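Local coordinates for MAU2 chromatid cohesion factor homolog (Saccharomyces cerevisiae, PDB 4XDN), which forms a complex with Scc2 that is required for cohesin to associate with chromosomes, and so takes part in sister chromatid cohesion, at residues 449-454 with 499-504; 459-464 with 477-482; 507-512 with 527-532; 535-540 with 574-579. All coordinates share one frame; numbering follows the deposited sequence.

All four contacts lie on one side of the centre of this largely helical chain, in its C-terminal third. Contact 2 (helices 446-466 and 472-490) is nested inside the loop closed by contact 1, which joins helix 446-466 to helix 499-513. Contact 3 follows, between helices 499-513 and 526-543, and contact 4 sets helix 526-543 against the end of helix 562-575 and the turn after it. Contacts 1, 2 and 3 have centres about 15 Å apart pairwise; contacts 3 and 4 are closer, about 12 Å, and touch through Leu510 and Leu536. Shared helices thus make a continuous helical array, and contacts 1 to 3 also meet the chain of another protein, consistent with Scc2.

Contact 1 (449-454 with 499-504); sequences KMISLL and PIWECT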
# COMPACT_ATOMS: atom_id res chain seq x y z
N LYS A 449 -14.46 3.28 1.67
CA LYS A 449 -15.67 3.99 1.28
C LYS A 449 -16.80 3.01 0.99
O LYS A 449 -17.95 3.24 1.36
CB LYS A 449 -15.42 4.86 0.04
CG LYS A 449 -14.62 6.12 0.31
CD LYS A 449 -14.55 6.98 -0.94
CE LYS A 449 -13.91 8.32 -0.65
NZ LYS A 449 -13.97 9.24 -1.82
N MET A 450 -16.46 1.91 0.33
CA MET A 450 -17.46 0.95 -0.10
C MET A 450 -17.96 0.08 1.05
O MET A 450 -19.14 -0.25 1.11
CB MET A 450 -16.89 0.07 -1.22
CG MET A 450 -16.83 0.78 -2.57
SD MET A 450 -16.62 -0.34 -3.96
CE MET A 450 -18.12 -1.32 -3.82
N ILE A 451 -17.06 -0.29 1.96
CA ILE A 451 -17.47 -0.98 3.18
C ILE A 451 -18.45 -0.09 3.94
O ILE A 451 -19.47 -0.57 4.44
CB ILE A 451 -16.26 -1.32 4.08
CG1 ILE A 451 -15.39 -2.40 3.42
CG2 ILE A 451 -16.72 -1.80 5.47
CD1 ILE A 451 -14.07 -2.66 4.11
N SER A 452 -18.14 1.20 3.99
CA SER A 452 -19.00 2.16 4.68
C SER A 452 -20.36 2.26 3.99
O SER A 452 -21.39 2.34 4.66
CB SER A 452 -18.33 3.53 4.72
OG SER A 452 -17.06 3.47 5.36
N LEU A 453 -20.36 2.26 2.66
CA LEU A 453 -21.60 2.39 1.90
C LEU A 453 -22.46 1.14 2.01
O LEU A 453 -23.69 1.23 2.04
CB LEU A 453 -21.31 2.70 0.43
CG LEU A 453 -20.85 4.13 0.11
CD1 LEU A 453 -20.39 4.22 -1.34
CD2 LEU A 453 -21.97 5.13 0.37
N LEU A 454 -21.82 -0.02 2.05
CA LEU A 454 -22.54 -1.29 2.11
C LEU A 454 -23.18 -1.49 3.48
O LEU A 454 -24.34 -1.92 3.58
CB LEU A 454 -21.61 -2.45 1.78
CG LEU A 454 -21.19 -2.59 0.32
CD1 LEU A 454 -20.13 -3.67 0.17
CD2 LEU A 454 -22.39 -2.91 -0.57
N PRO A 499 -14.95 -12.37 -5.58
CA PRO A 499 -16.21 -13.09 -5.38
C PRO A 499 -16.90 -12.79 -4.05
O PRO A 499 -18.13 -12.73 -4.01
CB PRO A 499 -15.79 -14.57 -5.45
CG PRO A 499 -14.34 -14.57 -5.15
CD PRO A 499 -13.80 -13.28 -5.69
N ILE A 500 -16.13 -12.60 -2.98
CA ILE A 500 -16.70 -12.21 -1.69
C ILE A 500 -17.48 -10.91 -1.84
O ILE A 500 -18.60 -10.79 -1.34
CB ILE A 500 -15.60 -12.05 -0.61
CG1 ILE A 500 -15.08 -13.43 -0.19
CG2 ILE A 500 -16.15 -11.29 0.62
CD1 ILE A 500 -13.97 -13.39 0.85
N TRP A 501 -16.90 -9.95 -2.55
CA TRP A 501 -17.54 -8.66 -2.74
C TRP A 501 -18.73 -8.76 -3.68
O TRP A 501 -19.79 -8.21 -3.40
CB TRP A 501 -16.53 -7.64 -3.28
CG TRP A 501 -15.70 -7.02 -2.21
CD1 TRP A 501 -14.64 -7.59 -1.56
CD2 TRP A 501 -15.86 -5.72 -1.64
NE1 TRP A 501 -14.13 -6.72 -0.63
CE2 TRP A 501 -14.86 -5.56 -0.66
CE3 TRP A 501 -16.75 -4.67 -1.87
CZ2 TRP A 501 -14.73 -4.40 0.09
CZ3 TRP A 501 -16.61 -3.51 -1.13
CH2 TRP A 501 -15.61 -3.38 -0.16
N GLU A 502 -18.56 -9.46 -4.80
CA GLU A 502 -19.63 -9.62 -5.77
C GLU A 502 -20.82 -10.36 -5.17
O GLU A 502 -21.97 -10.04 -5.48
CB GLU A 502 -19.12 -10.38 -7.00
CG GLU A 502 -18.40 -9.51 -8.02
CD GLU A 502 -19.33 -8.53 -8.72
OE1 GLU A 502 -20.49 -8.91 -9.01
OE2 GLU A 502 -18.91 -7.38 -8.98
N CYS A 503 -20.54 -11.33 -4.32
CA CYS A 503 -21.59 -12.11 -3.68
C CYS A 503 -22.32 -11.27 -2.65
O CYS A 503 -23.54 -11.36 -2.52
CB CYS A 503 -21.01 -13.37 -3.03
SG CYS A 503 -22.28 -14.50 -2.40
N THR A 504 -21.58 -10.44 -1.93
CA THR A 504 -22.17 -9.56 -0.93
C THR A 504 -23.18 -8.62 -1.59
O THR A 504 -24.27 -8.39 -1.06
CB THR A 504 -21.10 -8.74 -0.18
OG1 THR A 504 -20.21 -9.63 0.50
CG2 THR A 504 -21.73 -7.80 0.83
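Trp501 meets Met450, Ile451 and Leu454 in a buried, apolar contact between helix 446-466 and the start of helix 499-513. The two helices run in the same sense, with helix 472-490 between them in sequence, as alternate helices do in a superhelical array of the tetratricopeptide kind. Their short axes diverge by 27° and come no nearer than 12.7 Å, so one large side chain does most of the bridging. The indole reaches across with its six-membered ring leading. At its outer corner Met450 CB lies 3.6 Å from Trp501 CZ3, near the ring plane and at its edge. Farther along the same side chain the thioether turns (chi3 62°), which brings the terminal methyl back to the indole, Met450 CE standing 3.8 Å from Trp501 CZ3. The sulfur is oblique to the ring, Met450 SD lying 5.3 Å from its six-membered centroid in a Met-aromatic contact. Two branched side chains approach from the other side of the ring plane: Ile451 CG1 comes within 3.7 Å of Trp501 CH2, and Leu454 CD1 within 3.8 Å of Trp501 CZ3. Leu454 also faces the methyl of Thr504. The hydroxyl of Thr504 turns back to its own helix, OG1 giving a 2.7 Å hydrogen bond to Ile500 O, and it bonds an aromatic side chain of the other protein chain as well. That chain also packs on Leu454, Ile500 and Trp501. With no hydrogen bond crossing between the segments, their attraction rests on close apolar fit and on the polarisable sulfur and indole.

Contact 2 (459-464 with 477-482); sequences VQAARV and EQCNKV. With SO4 (sulfate ion), chain G.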
# COMPACT_ATOMS: atom_id res chain seq x y z
N VAL A 459 -28.08 -1.05 6.88
CA VAL A 459 -28.82 -0.38 7.94
C VAL A 459 -30.10 0.25 7.40
O VAL A 459 -31.18 0.05 7.95
CB VAL A 459 -27.96 0.70 8.63
CG1 VAL A 459 -28.79 1.59 9.56
CG2 VAL A 459 -26.83 0.04 9.41
N GLN A 460 -29.97 1.01 6.32
CA GLN A 460 -31.12 1.70 5.73
C GLN A 460 -32.15 0.71 5.22
O GLN A 460 -33.35 0.94 5.34
CB GLN A 460 -30.67 2.63 4.60
CG GLN A 460 -29.77 3.79 5.04
CD GLN A 460 -30.53 4.91 5.71
OE1 GLN A 460 -31.43 4.68 6.52
NE2 GLN A 460 -30.18 6.15 5.38
N ALA A 461 -31.68 -0.39 4.64
CA ALA A 461 -32.58 -1.41 4.11
C ALA A 461 -33.31 -2.12 5.24
O ALA A 461 -34.47 -2.49 5.11
CB ALA A 461 -31.80 -2.41 3.27
N ALA A 462 -32.61 -2.32 6.36
CA ALA A 462 -33.21 -2.91 7.54
C ALA A 462 -34.30 -2.00 8.08
O ALA A 462 -35.33 -2.47 8.57
CB ALA A 462 -32.15 -3.16 8.61
N ARG A 463 -34.09 -0.70 7.99
CA ARG A 463 -35.05 0.28 8.49
C ARG A 463 -36.26 0.38 7.57
O ARG A 463 -37.38 0.54 8.04
CB ARG A 463 -34.38 1.64 8.66
CG ARG A 463 -33.38 1.67 9.80
CD ARG A 463 -32.65 3.00 9.89
NE ARG A 463 -31.72 3.02 11.02
CZ ARG A 463 -30.99 4.07 11.37
NH1 ARG A 463 -31.06 5.20 10.68
NH2 ARG A 463 -30.18 3.98 12.42
N VAL A 464 -36.03 0.28 6.26
CA VAL A 464 -37.13 0.23 5.31
C VAL A 464 -38.06 -0.92 5.65
O VAL A 464 -39.28 -0.82 5.51
CB VAL A 464 -36.62 0.07 3.85
CG1 VAL A 464 -37.76 -0.37 2.91
CG2 VAL A 464 -36.00 1.36 3.36
N GLU A 477 -35.39 6.23 -0.92
CA GLU A 477 -34.52 7.10 -1.71
C GLU A 477 -33.07 6.97 -1.26
O GLU A 477 -32.16 6.90 -2.10
CB GLU A 477 -34.98 8.56 -1.59
CG GLU A 477 -34.07 9.58 -2.28
CD GLU A 477 -33.95 9.35 -3.77
OE1 GLU A 477 -34.80 8.64 -4.34
OE2 GLU A 477 -33.00 9.89 -4.38
N GLN A 478 -32.85 6.95 0.05
CA GLN A 478 -31.50 6.81 0.59
C GLN A 478 -30.90 5.47 0.19
O GLN A 478 -29.71 5.39 -0.12
CB GLN A 478 -31.51 6.97 2.11
CG GLN A 478 -31.79 8.38 2.59
CD GLN A 478 -30.74 9.38 2.13
OE1 GLN A 478 -29.59 9.01 1.88
NE2 GLN A 478 -31.14 10.64 2.00
N CYS A 479 -31.71 4.42 0.21
CA CYS A 479 -31.27 3.11 -0.25
C CYS A 479 -30.84 3.18 -1.71
O CYS A 479 -29.76 2.70 -2.08
CB CYS A 479 -32.38 2.07 -0.08
SG CYS A 479 -32.58 1.44 1.60
N ASN A 480 -31.68 3.78 -2.55
CA ASN A 480 -31.39 3.91 -3.97
C ASN A 480 -30.17 4.80 -4.21
O ASN A 480 -29.34 4.51 -5.07
CB ASN A 480 -32.60 4.48 -4.71
CG ASN A 480 -33.87 3.69 -4.43
OD1 ASN A 480 -34.94 4.26 -4.21
ND2 ASN A 480 -33.77 2.36 -4.44
N LYS A 481 -30.07 5.88 -3.43
CA LYS A 481 -28.93 6.79 -3.50
C LYS A 481 -27.63 6.06 -3.15
O LYS A 481 -26.68 6.06 -3.93
CB LYS A 481 -29.15 7.97 -2.56
CG LYS A 481 -27.98 8.95 -2.48
CD LYS A 481 -28.11 9.88 -1.27
CE LYS A 481 -26.83 9.90 -0.44
NZ LYS A 481 -27.04 10.53 0.89
N VAL A 482 -27.61 5.46 -1.97
CA VAL A 482 -26.43 4.75 -1.48
C VAL A 482 -26.03 3.62 -2.43
O VAL A 482 -24.85 3.36 -2.63
CB VAL A 482 -26.66 4.18 -0.06
CG1 VAL A 482 -25.59 3.16 0.33
CG2 VAL A 482 -26.70 5.31 0.96
S SO4 G . -28.20 7.50 12.32
O1 SO4 G . -27.48 6.24 12.13
O2 SO4 G . -27.24 8.60 12.36
O3 SO4 G . -29.13 7.70 11.22
O4 SO4 G . -28.93 7.45 13.58
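Gln460 and Cys479 mark the nearest approach of two helices that run almost antiparallel, at 154°, with short axes 9.3 Å apart and the CA atoms of these two residues separated by 6.1 Å. Helices 446-466 and 472-490 are consecutive, so this is the packing of an alpha-helical hairpin, close to its turn. The thiol does much of the work. With SG anti to the carbonyl carbon (chi1 -79°), Cys479 presses its sulfur on the backbone of the opposite helix, SG lying 3.7 Å from Gln460 C and equally near Ala461 N. Val464 covers the sulfur farther along, its CG2 3.8 Å from Cys479 SG, and Gln460 CB touches it as well. Small and slender groups at this point let the helices come close. On one flank of the interface Gln460 folds its chain at chi2 and lays its amide nitrogen beside the aliphatic base of Gln478, Gln460 NE2 standing 3.6 Å from Gln478 CB. The carbonyl of Gln478 is engaged within its own helix: Lys481 NZ donates to Gln478 OE1 over 3.1 Å, in the carbonyl plane and on a lone pair. Arg463 takes an outer position, extended from CG to NE, with Val459 CG1 against one face of its guanidinium. It meets a sulfate ion, probably from the crystallisation liquor, which is also hydrogen-bonded to Val432 N at the start of helix 432-440. At the guanidinium edge, Arg463 NH1 donates to sulfate O3 over 3.2 Å, in a nearly straight bond of 171°.

Contact 3 (507-512 with 527-532); sequences ILWLFS and KQRAEY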
# COMPACT_ATOMS: atom_id res chain seq x y z
N ILE A 507 -26.30 -10.69 -2.58
CA ILE A 507 -27.02 -11.05 -1.36
C ILE A 507 -27.82 -9.86 -0.82
O ILE A 507 -29.00 -10.00 -0.47
CB ILE A 507 -26.04 -11.57 -0.28
CG1 ILE A 507 -25.88 -13.09 -0.38
CG2 ILE A 507 -26.51 -11.23 1.13
CD1 ILE A 507 -25.74 -13.65 -1.79
N LEU A 508 -27.18 -8.70 -0.74
CA LEU A 508 -27.81 -7.51 -0.18
C LEU A 508 -28.93 -7.00 -1.07
O LEU A 508 -29.95 -6.51 -0.57
CB LEU A 508 -26.78 -6.40 0.05
CG LEU A 508 -25.76 -6.62 1.17
CD1 LEU A 508 -24.76 -5.48 1.19
CD2 LEU A 508 -26.44 -6.76 2.53
N TRP A 509 -28.75 -7.10 -2.38
CA TRP A 509 -29.79 -6.69 -3.32
C TRP A 509 -31.01 -7.59 -3.19
O TRP A 509 -32.14 -7.11 -3.11
CB TRP A 509 -29.26 -6.72 -4.76
CG TRP A 509 -30.17 -6.02 -5.73
CD1 TRP A 509 -30.10 -4.71 -6.12
CD2 TRP A 509 -31.28 -6.59 -6.44
NE1 TRP A 509 -31.10 -4.44 -7.03
CE2 TRP A 509 -31.83 -5.58 -7.24
CE3 TRP A 509 -31.85 -7.87 -6.48
CZ2 TRP A 509 -32.93 -5.79 -8.07
CZ3 TRP A 509 -32.94 -8.08 -7.31
CH2 TRP A 509 -33.47 -7.05 -8.09
N LEU A 510 -30.78 -8.90 -3.17
CA LEU A 510 -31.87 -9.86 -3.09
C LEU A 510 -32.59 -9.77 -1.74
O LEU A 510 -33.81 -9.88 -1.68
CB LEU A 510 -31.35 -11.28 -3.32
CG LEU A 510 -30.86 -11.56 -4.74
CD1 LEU A 510 -30.16 -12.91 -4.82
CD2 LEU A 510 -32.01 -11.51 -5.74
N PHE A 511 -31.83 -9.56 -0.67
CA PHE A 511 -32.42 -9.39 0.65
C PHE A 511 -33.35 -8.18 0.70
O PHE A 511 -34.36 -8.19 1.40
CB PHE A 511 -31.33 -9.23 1.72
CG PHE A 511 -30.70 -10.53 2.17
CD1 PHE A 511 -31.17 -11.76 1.74
CD2 PHE A 511 -29.63 -10.51 3.05
CE1 PHE A 511 -30.58 -12.93 2.16
CE2 PHE A 511 -29.04 -11.68 3.48
CZ PHE A 511 -29.51 -12.89 3.03
N SER A 512 -33.00 -7.14 -0.06
CA SER A 512 -33.74 -5.88 -0.01
C SER A 512 -34.83 -5.77 -1.08
O SER A 512 -35.59 -4.80 -1.09
CB SER A 512 -32.77 -4.71 -0.16
OG SER A 512 -32.04 -4.80 -1.37
N LYS A 527 -36.49 -8.17 -15.07
CA LYS A 527 -35.16 -8.39 -15.64
C LYS A 527 -34.10 -8.33 -14.55
O LYS A 527 -33.14 -9.10 -14.56
CB LYS A 527 -34.86 -7.36 -16.73
CG LYS A 527 -33.41 -7.35 -17.20
CD LYS A 527 -33.20 -6.48 -18.43
CE LYS A 527 -33.82 -7.11 -19.68
NZ LYS A 527 -33.40 -6.41 -20.92
N GLN A 528 -34.27 -7.41 -13.61
CA GLN A 528 -33.33 -7.23 -12.51
C GLN A 528 -33.35 -8.43 -11.57
O GLN A 528 -32.31 -8.87 -11.09
CB GLN A 528 -33.66 -5.96 -11.73
CG GLN A 528 -33.23 -4.68 -12.43
CD GLN A 528 -33.80 -3.44 -11.78
OE1 GLN A 528 -34.49 -3.52 -10.76
NE2 GLN A 528 -33.52 -2.28 -12.37
N ARG A 529 -34.54 -8.96 -11.31
CA ARG A 529 -34.69 -10.13 -10.44
C ARG A 529 -33.95 -11.33 -11.03
O ARG A 529 -33.15 -11.96 -10.36
CB ARG A 529 -36.17 -10.46 -10.23
CG ARG A 529 -36.89 -9.48 -9.32
CD ARG A 529 -38.34 -9.88 -9.10
NE ARG A 529 -39.26 -9.15 -9.97
CZ ARG A 529 -39.92 -8.05 -9.62
NH1 ARG A 529 -39.79 -7.53 -8.41
NH2 ARG A 529 -40.73 -7.46 -10.50
N ALA A 530 -34.23 -11.62 -12.30
CA ALA A 530 -33.58 -12.73 -12.99
C ALA A 530 -32.07 -12.55 -13.03
O ALA A 530 -31.31 -13.51 -12.92
CB ALA A 530 -34.14 -12.87 -14.40
N GLU A 531 -31.64 -11.30 -13.20
CA GLU A 531 -30.22 -10.97 -13.24
C GLU A 531 -29.54 -11.39 -11.94
O GLU A 531 -28.57 -12.13 -11.95
CB GLU A 531 -30.03 -9.47 -13.49
CG GLU A 531 -28.58 -8.98 -13.38
CD GLU A 531 -27.68 -9.55 -14.45
OE1 GLU A 531 -28.06 -9.50 -15.64
OE2 GLU A 531 -26.59 -10.05 -14.11
N TYR A 532 -30.07 -10.91 -10.82
CA TYR A 532 -29.46 -11.17 -9.52
C TYR A 532 -29.69 -12.60 -9.05
O TYR A 532 -28.83 -13.19 -8.41
CB TYR A 532 -29.99 -10.18 -8.48
CG TYR A 532 -29.29 -8.85 -8.52
CD1 TYR A 532 -28.04 -8.68 -7.93
CD2 TYR A 532 -29.86 -7.75 -9.15
CE1 TYR A 532 -27.39 -7.47 -7.96
CE2 TYR A 532 -29.21 -6.53 -9.19
CZ TYR A 532 -27.97 -6.40 -8.59
OH TYR A 532 -27.32 -5.19 -8.62
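Trp509 and Tyr532 lie face against face in an offset stack, the five-membered ring of the indole over the phenol with centroids 3.7 Å apart and planes only 11° from parallel. The overlap is close, Trp509 CD2 resting 3.3 Å from Tyr532 CD2. Trp509 CB adds a CH-pi contact over the same phenol, 4.0 Å from the centroid of the Tyr532 ring. The indole is carried toward helix 526-543 because its CG is anti to the backbone N (chi1 -167°). Leu510 and Gln528 add to this first shell. Leu510 CD2 sits 3.7 Å from Tyr532 CB and lies in the indole plane at its edge. Gln528 brings CB to within 3.7 Å of Trp509 CZ2, while its amide stands nearly upright to the indole and puts OE1 at the ring edge. Farther out, Gln528 OE1 accepts from Ser525 N, which helps to orient the amide, and Arg529, whose aliphatic part skirts the indole, makes a salt bridge to Asp526. His513 stacks on Trp509, and Trp483 touches both stacked residues, its plane at a marked tilt to that of Trp509. The pair is thus part of a larger aromatic group rather than an isolated stack. Around it, helices 499-513 and 526-543 cross with short axes 10.6 Å apart, and Trp483 comes from helix 472-490. Helix 562-575 packs on Leu510 through Leu571, and helix 446-466 meets Leu508 through Leu454 and Thr458, so that helix 499-513 touches four helices of the array here, and another protein chain packs on Leu508 and Phe511.

Contact 4 (535-540 with 574-579); sequences KLREFY and RMLEHD
Glu577 OE2 lies at the edge of the Tyr540 ring, in its plane, while Leu576 CD1 approaches the ring obliquely; nearby, the guanidinium of Arg537 has Leu576 CD2 over one face and a water in plane at its edge. Successive helices of the alpha-helical array meet here, as in tetratricopeptide-like superhelices: helix 526-543 packs on the end of helix 562-575 and on the turn that leads to helix 580-593, whose N-cap is Asp579. Leu576 is at the centre, covered by three side chains. Its CD1 lies 3.7 Å from Tyr540 CD2 and 4.0 Å from Leu536 CG, and its CD2 lies 3.7 Å from Arg537 NH1. Arg537 gets there by a bend at chi3 (-56°), which folds the guanidinium over the leucine. The water bridges the Arg537 side chain to the backbone of Leu576, accepting from Arg537 NH1 at 3.2 Å and donating to Leu576 O at 3.0 Å. Leu536 adds an apolar touch, CD2 resting 3.9 Å from Met575 SD. Across the contact the one direct hydrogen bond is short: Tyr540 OH donates to Glu577 OE2 at 2.6 Å, on the anti lone pair, with the carboxylate turned 73° from the phenol ring.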
# COMPACT_ATOMS: atom_id res chain seq x y z
N LYS A 535 -27.05 -14.56 -10.67
CA LYS A 535 -25.77 -14.40 -9.98
C LYS A 535 -25.72 -15.27 -8.73
O LYS A 535 -24.70 -15.89 -8.43
CB LYS A 535 -25.52 -12.94 -9.60
CG LYS A 535 -25.36 -12.00 -10.79
CD LYS A 535 -24.99 -10.59 -10.33
CE LYS A 535 -25.03 -9.61 -11.49
NZ LYS A 535 -24.50 -8.27 -11.11
N LEU A 536 -26.84 -15.31 -8.02
CA LEU A 536 -26.97 -16.13 -6.82
C LEU A 536 -26.73 -17.60 -7.15
O LEU A 536 -26.00 -18.29 -6.43
CB LEU A 536 -28.35 -15.95 -6.20
CG LEU A 536 -28.72 -16.89 -5.05
CD1 LEU A 536 -27.80 -16.66 -3.85
CD2 LEU A 536 -30.18 -16.71 -4.66
N ARG A 537 -27.34 -18.06 -8.23
CA ARG A 537 -27.24 -19.46 -8.63
C ARG A 537 -25.79 -19.87 -8.84
O ARG A 537 -25.40 -20.99 -8.51
CB ARG A 537 -28.04 -19.70 -9.91
CG ARG A 537 -28.49 -21.14 -10.09
CD ARG A 537 -29.31 -21.31 -11.36
NE ARG A 537 -30.46 -20.41 -11.41
CZ ARG A 537 -31.66 -20.68 -10.89
NH1 ARG A 537 -31.88 -21.83 -10.27
NH2 ARG A 537 -32.63 -19.78 -10.99
N GLU A 538 -24.99 -18.95 -9.37
CA GLU A 538 -23.58 -19.21 -9.61
C GLU A 538 -22.81 -19.33 -8.30
O GLU A 538 -22.02 -20.26 -8.12
CB GLU A 538 -22.97 -18.09 -10.47
CG GLU A 538 -23.52 -18.05 -11.89
CD GLU A 538 -22.95 -16.91 -12.71
OE1 GLU A 538 -22.91 -15.77 -12.20
OE2 GLU A 538 -22.54 -17.15 -13.86
N PHE A 539 -23.04 -18.41 -7.37
CA PHE A 539 -22.35 -18.42 -6.09
C PHE A 539 -22.82 -19.57 -5.20
O PHE A 539 -22.01 -20.18 -4.50
CB PHE A 539 -22.56 -17.09 -5.35
CG PHE A 539 -21.74 -15.96 -5.90
CD1 PHE A 539 -20.36 -15.97 -5.75
CD2 PHE A 539 -22.34 -14.90 -6.55
CE1 PHE A 539 -19.59 -14.93 -6.26
CE2 PHE A 539 -21.58 -13.86 -7.05
CZ PHE A 539 -20.20 -13.87 -6.90
N TYR A 540 -24.11 -19.86 -5.24
CA TYR A 540 -24.67 -20.89 -4.37
C TYR A 540 -24.28 -22.30 -4.82
O TYR A 540 -23.95 -23.14 -3.98
CB TYR A 540 -26.20 -20.78 -4.33
CG TYR A 540 -26.84 -21.90 -3.55
CD1 TYR A 540 -26.65 -22.02 -2.19
CD2 TYR A 540 -27.63 -22.85 -4.20
CE1 TYR A 540 -27.22 -23.05 -1.48
CE2 TYR A 540 -28.21 -23.88 -3.49
CZ TYR A 540 -28.01 -23.98 -2.13
OH TYR A 540 -28.58 -25.00 -1.42
N ARG A 574 -33.47 -20.98 0.44
CA ARG A 574 -34.82 -20.42 0.43
C ARG A 574 -35.36 -20.24 -0.99
O ARG A 574 -36.55 -20.47 -1.24
CB ARG A 574 -34.84 -19.08 1.16
CG ARG A 574 -35.01 -19.18 2.67
CD ARG A 574 -36.47 -19.08 3.09
NE ARG A 574 -36.62 -18.32 4.33
CZ ARG A 574 -37.78 -17.99 4.88
NH1 ARG A 574 -38.92 -18.36 4.30
NH2 ARG A 574 -37.81 -17.29 6.01
N MET A 575 -34.50 -19.82 -1.91
CA MET A 575 -34.92 -19.43 -3.25
C MET A 575 -34.74 -20.52 -4.31
O MET A 575 -35.52 -20.59 -5.26
CB MET A 575 -34.16 -18.18 -3.70
CG MET A 575 -34.40 -16.95 -2.84
SD MET A 575 -33.75 -15.45 -3.59
CE MET A 575 -34.89 -15.23 -4.96
N LEU A 576 -33.72 -21.35 -4.15
CA LEU A 576 -33.30 -22.26 -5.23
C LEU A 576 -33.58 -23.74 -4.96
O LEU A 576 -33.70 -24.52 -5.90
CB LEU A 576 -31.80 -22.07 -5.50
CG LEU A 576 -31.38 -20.63 -5.78
CD1 LEU A 576 -29.87 -20.55 -6.00
CD2 LEU A 576 -32.12 -20.06 -6.99
N GLU A 577 -33.70 -24.12 -3.69
CA GLU A 577 -33.93 -25.52 -3.35
C GLU A 577 -35.42 -25.85 -3.25
O GLU A 577 -36.19 -25.07 -2.69
CB GLU A 577 -33.24 -25.86 -2.03
CG GLU A 577 -31.72 -25.68 -2.05
CD GLU A 577 -31.01 -26.71 -2.91
OE1 GLU A 577 -31.69 -27.59 -3.48
OE2 GLU A 577 -29.77 -26.64 -3.01
N HIS A 578 -35.82 -27.00 -3.80
CA HIS A 578 -37.21 -27.44 -3.79
C HIS A 578 -37.39 -28.68 -2.91
O HIS A 578 -38.45 -28.89 -2.31
CB HIS A 578 -37.69 -27.76 -5.20
CG HIS A 578 -37.60 -26.60 -6.14
ND1 HIS A 578 -36.41 -25.99 -6.47
CD2 HIS A 578 -38.56 -25.95 -6.84
CE1 HIS A 578 -36.65 -25.00 -7.31
NE2 HIS A 578 -37.95 -24.96 -7.56
N ASP A 579 -36.36 -29.53 -2.86
CA ASP A 579 -36.42 -30.79 -2.15
C ASP A 579 -36.39 -30.58 -0.64
O ASP A 579 -35.50 -29.90 -0.13
CB ASP A 579 -35.27 -31.70 -2.58
CG ASP A 579 -35.38 -33.09 -2.00
OD1 ASP A 579 -34.86 -33.32 -0.88
OD2 ASP A 579 -35.98 -33.97 -2.66
O HOH W 1 -34.00 -23.73 -8.82